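Local atomic coordinates of nucleoprotein (Rift valley fever virus, PDB entry 3OV9), a protein that encapsidates the viral genomic RNA as ring-forming oligomers, protecting it from nucleases and making a template for transcription and replication. Residues I165-S170 against Q239-A244. Numbering follows the deposited sequence.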
ATOM      1  N   ILE A 165     -20.333  30.599 -21.761  1.00 18.31           N
ATOM      2  CA  ILE A 165     -18.923  30.766 -22.131  1.00 17.70           C
ATOM      3  C   ILE A 165     -18.026  29.878 -21.267  1.00 17.51           C
ATOM      4  O   ILE A 165     -17.149  29.182 -21.785  1.00 17.30           O
ATOM      5  CB  ILE A 165     -18.477  32.263 -22.045  1.00 17.51           C
ATOM      6  CG1 ILE A 165     -19.065  33.083 -23.205  1.00 17.43           C
ATOM      7  CG2 ILE A 165     -16.945  32.402 -21.982  1.00 17.32           C
ATOM      8  CD1 ILE A 165     -18.437  32.834 -24.580  1.00 17.22           C
ATOM      9  N   LEU A 166     -18.269  29.895 -19.957  1.00 17.43           N
ATOM     10  CA  LEU A 166     -17.459  29.135 -19.006  1.00 17.60           C
ATOM     11  C   LEU A 166     -17.698  27.628 -19.086  1.00 17.70           C
ATOM     12  O   LEU A 166     -16.745  26.854 -19.020  1.00 17.82           O
ATOM     13  CB  LEU A 166     -17.649  29.653 -17.576  1.00 17.77           C
ATOM     14  CG  LEU A 166     -17.076  31.049 -17.291  1.00 18.02           C
ATOM     15  CD1 LEU A 166     -17.347  31.465 -15.854  1.00 18.33           C
ATOM     16  CD2 LEU A 166     -15.580  31.122 -17.597  1.00 18.86           C
ATOM     17  N   ASP A 167     -18.958  27.222 -19.245  1.00 17.84           N
ATOM     18  CA  ASP A 167     -19.301  25.809 -19.430  1.00 17.86           C
ATOM     19  C   ASP A 167     -18.653  25.253 -20.701  1.00 17.59           C
ATOM     20  O   ASP A 167     -18.076  24.162 -20.681  1.00 17.64           O
ATOM     21  CB  ASP A 167     -20.821  25.603 -19.475  1.00 18.25           C
ATOM     22  CG  ASP A 167     -21.486  25.733 -18.105  1.00 19.35           C
ATOM     23  OD1 ASP A 167     -20.784  25.758 -17.071  1.00 21.33           O
ATOM     24  OD2 ASP A 167     -22.733  25.798 -18.066  1.00 21.30           O
ATOM     25  N   ALA A 168     -18.740  26.013 -21.796  1.00 17.23           N
ATOM     26  CA  ALA A 168     -18.114  25.637 -23.067  1.00 17.03           C
ATOM     27  C   ALA A 168     -16.602  25.462 -22.922  1.00 17.05           C
ATOM     28  O   ALA A 168     -16.038  24.481 -23.407  1.00 16.71           O
ATOM     29  CB  ALA A 168     -18.431  26.663 -24.151  1.00 17.03           C
ATOM     30  N   HIS A 169     -15.960  26.418 -22.250  1.00 17.06           N
ATOM     31  CA  HIS A 169     -14.524  26.368 -21.961  1.00 17.19           C
ATOM     32  C   HIS A 169     -14.187  25.181 -21.055  1.00 17.67           C
ATOM     33  O   HIS A 169     -13.158  24.525 -21.241  1.00 17.87           O
ATOM     34  CB  HIS A 169     -14.077  27.696 -21.326  1.00 16.76           C
ATOM     35  CG  HIS A 169     -12.646  27.722 -20.873  1.00 16.17           C
ATOM     36  ND1 HIS A 169     -11.588  27.411 -21.701  1.00 14.99           N
ATOM     37  CD2 HIS A 169     -12.101  28.060 -19.680  1.00 14.93           C
ATOM     38  CE1 HIS A 169     -10.455  27.539 -21.033  1.00 14.83           C
ATOM     39  NE2 HIS A 169     -10.738  27.931 -19.804  1.00 15.70           N
ATOM     40  N   SER A 170     -15.069  24.905 -20.096  1.00 18.08           N
ATOM     41  CA  SER A 170     -14.882  23.806 -19.142  1.00 18.64           C
ATOM     42  C   SER A 170     -14.909  22.420 -19.797  1.00 18.97           C
ATOM     43  O   SER A 170     -14.313  21.473 -19.268  1.00 19.23           O
ATOM     44  CB  SER A 170     -15.907  23.887 -18.009  1.00 18.69           C
ATOM     45  OG  SER A 170     -15.696  25.046 -17.214  1.00 19.23           O
ATOM     46  N   GLN A 239     -23.848  22.873 -23.645  1.00 21.60           N
ATOM     47  CA  GLN A 239     -24.767  21.747 -23.509  1.00 22.43           C
ATOM     48  C   GLN A 239     -24.000  20.427 -23.401  1.00 22.83           C
ATOM     49  O   GLN A 239     -24.356  19.562 -22.598  1.00 22.97           O
ATOM     50  CB  GLN A 239     -25.763  21.724 -24.680  1.00 22.53           C
ATOM     51  CG  GLN A 239     -26.648  20.468 -24.787  1.00 23.07           C
ATOM     52  CD  GLN A 239     -27.566  20.249 -23.588  1.00 23.80           C
ATOM     53  OE1 GLN A 239     -27.871  19.110 -23.233  1.00 25.20           O
ATOM     54  NE2 GLN A 239     -28.015  21.333 -22.969  1.00 24.40           N
ATOM     55  N   ALA A 240     -22.943  20.289 -24.197  1.00 23.33           N
ATOM     56  CA  ALA A 240     -22.081  19.106 -24.146  1.00 23.88           C
ATOM     57  C   ALA A 240     -21.426  18.921 -22.773  1.00 24.37           C
ATOM     58  O   ALA A 240     -21.292  17.792 -22.299  1.00 24.43           O
ATOM     59  CB  ALA A 240     -21.028  19.155 -25.249  1.00 23.81           C
ATOM     60  N   TYR A 241     -21.036  20.024 -22.133  1.00 24.87           N
ATOM     61  CA  TYR A 241     -20.448  19.968 -20.790  1.00 25.55           C
ATOM     62  C   TYR A 241     -21.452  19.514 -19.728  1.00 26.11           C
ATOM     63  O   TYR A 241     -21.091  18.783 -18.801  1.00 26.26           O
ATOM     64  CB  TYR A 241     -19.822  21.312 -20.395  1.00 25.44           C
ATOM     65  CG  TYR A 241     -19.116  21.282 -19.053  1.00 25.21           C
ATOM     66  CD1 TYR A 241     -17.932  20.563 -18.883  1.00 24.83           C
ATOM     67  CD2 TYR A 241     -19.631  21.971 -17.953  1.00 25.14           C
ATOM     68  CE1 TYR A 241     -17.281  20.525 -17.655  1.00 24.86           C
ATOM     69  CE2 TYR A 241     -18.986  21.941 -16.718  1.00 25.40           C
ATOM     70  CZ  TYR A 241     -17.812  21.217 -16.580  1.00 25.02           C
ATOM     71  OH  TYR A 241     -17.167  21.182 -15.365  1.00 25.55           O
ATOM     72  N   LYS A 242     -22.703  19.954 -19.868  1.00 26.81           N
ATOM     73  CA  LYS A 242     -23.788  19.563 -18.962  1.00 27.69           C
ATOM     74  C   LYS A 242     -23.965  18.049 -18.898  1.00 27.99           C
ATOM     75  O   LYS A 242     -24.133  17.485 -17.816  1.00 28.09           O
ATOM     76  CB  LYS A 242     -25.109  20.209 -19.389  1.00 27.78           C
ATOM     77  CG  LYS A 242     -25.291  21.642 -18.934  1.00 28.71           C
ATOM     78  CD  LYS A 242     -26.352  22.344 -19.764  1.00 30.12           C
ATOM     79  CE  LYS A 242     -26.459  23.813 -19.395  1.00 30.53           C
ATOM     80  NZ  LYS A 242     -27.444  24.516 -20.262  1.00 31.89           N
ATOM     81  N   THR A 243     -23.915  17.404 -20.062  1.00 28.42           N
ATOM     82  CA  THR A 243     -24.172  15.967 -20.172  1.00 28.92           C
ATOM     83  C   THR A 243     -22.886  15.130 -20.177  1.00 29.12           C
ATOM     84  O   THR A 243     -22.941  13.899 -20.229  1.00 29.21           O
ATOM     85  CB  THR A 243     -25.029  15.639 -21.422  1.00 28.96           C
ATOM     86  OG1 THR A 243     -24.373  16.120 -22.600  1.00 29.12           O
ATOM     87  CG2 THR A 243     -26.407  16.288 -21.317  1.00 29.33           C
ATOM     88  N   ALA A 244     -21.739  15.805 -20.109  1.00 29.29           N
ATOM     89  CA  ALA A 244     -20.434  15.140 -20.098  1.00 29.62           C
ATOM     90  C   ALA A 244     -20.202  14.353 -18.810  1.00 29.85           C
ATOM     91  O   ALA A 244     -20.751  14.689 -17.759  1.00 29.92           O
ATOM     92  CB  ALA A 244     -19.316  16.155 -20.308  1.00 29.51           C
TER
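A helix-helix crossing in the all-helical C-terminal half of this phlebovirus nucleoprotein packs Tyr241 of helix 232-243 over Asp167 and Ser170 of helix 159-180. The two short axes approach to 8.1 Å and cross at 63°, close enough that the CA atoms of Asp167 and Tyr241 lie 6.1 Å apart. Tyr241 suits this place because a flat, wide ring can cover a turn of helix backbone. CG anti to the backbone N (chi1 -176°) carries the ring across the partner helix, from Asp167 O at its CB end to Ser170 at its far end. Tyr241 CB sits 3.4 Å from Asp167 O, and Tyr241 CE1 3.5 Å from Ser170 O. Ser170 is small enough to fit beneath the ring: its CB stands over one face, 3.7 Å from the ring centroid, in a CH-pi contact. Asp167 flanks the ring more loosely, at CD2. Lys242, next to Tyr241 in sequence, brings NZ to 5.4 Å from Asp167 OD2, too far for a salt bridge, though the opposite charges may attract weakly. Lys189, from helix 189-204, makes a cation-pi contact with Tyr241, and its NZ also hydrogen-bonds Tyr241 O and Ala244 O. The buried Ser170 hydroxyl is satisfied within its own helix: OG donates to Leu166 O at 2.8 Å, from the opposite face of that carbonyl to Ser170 N.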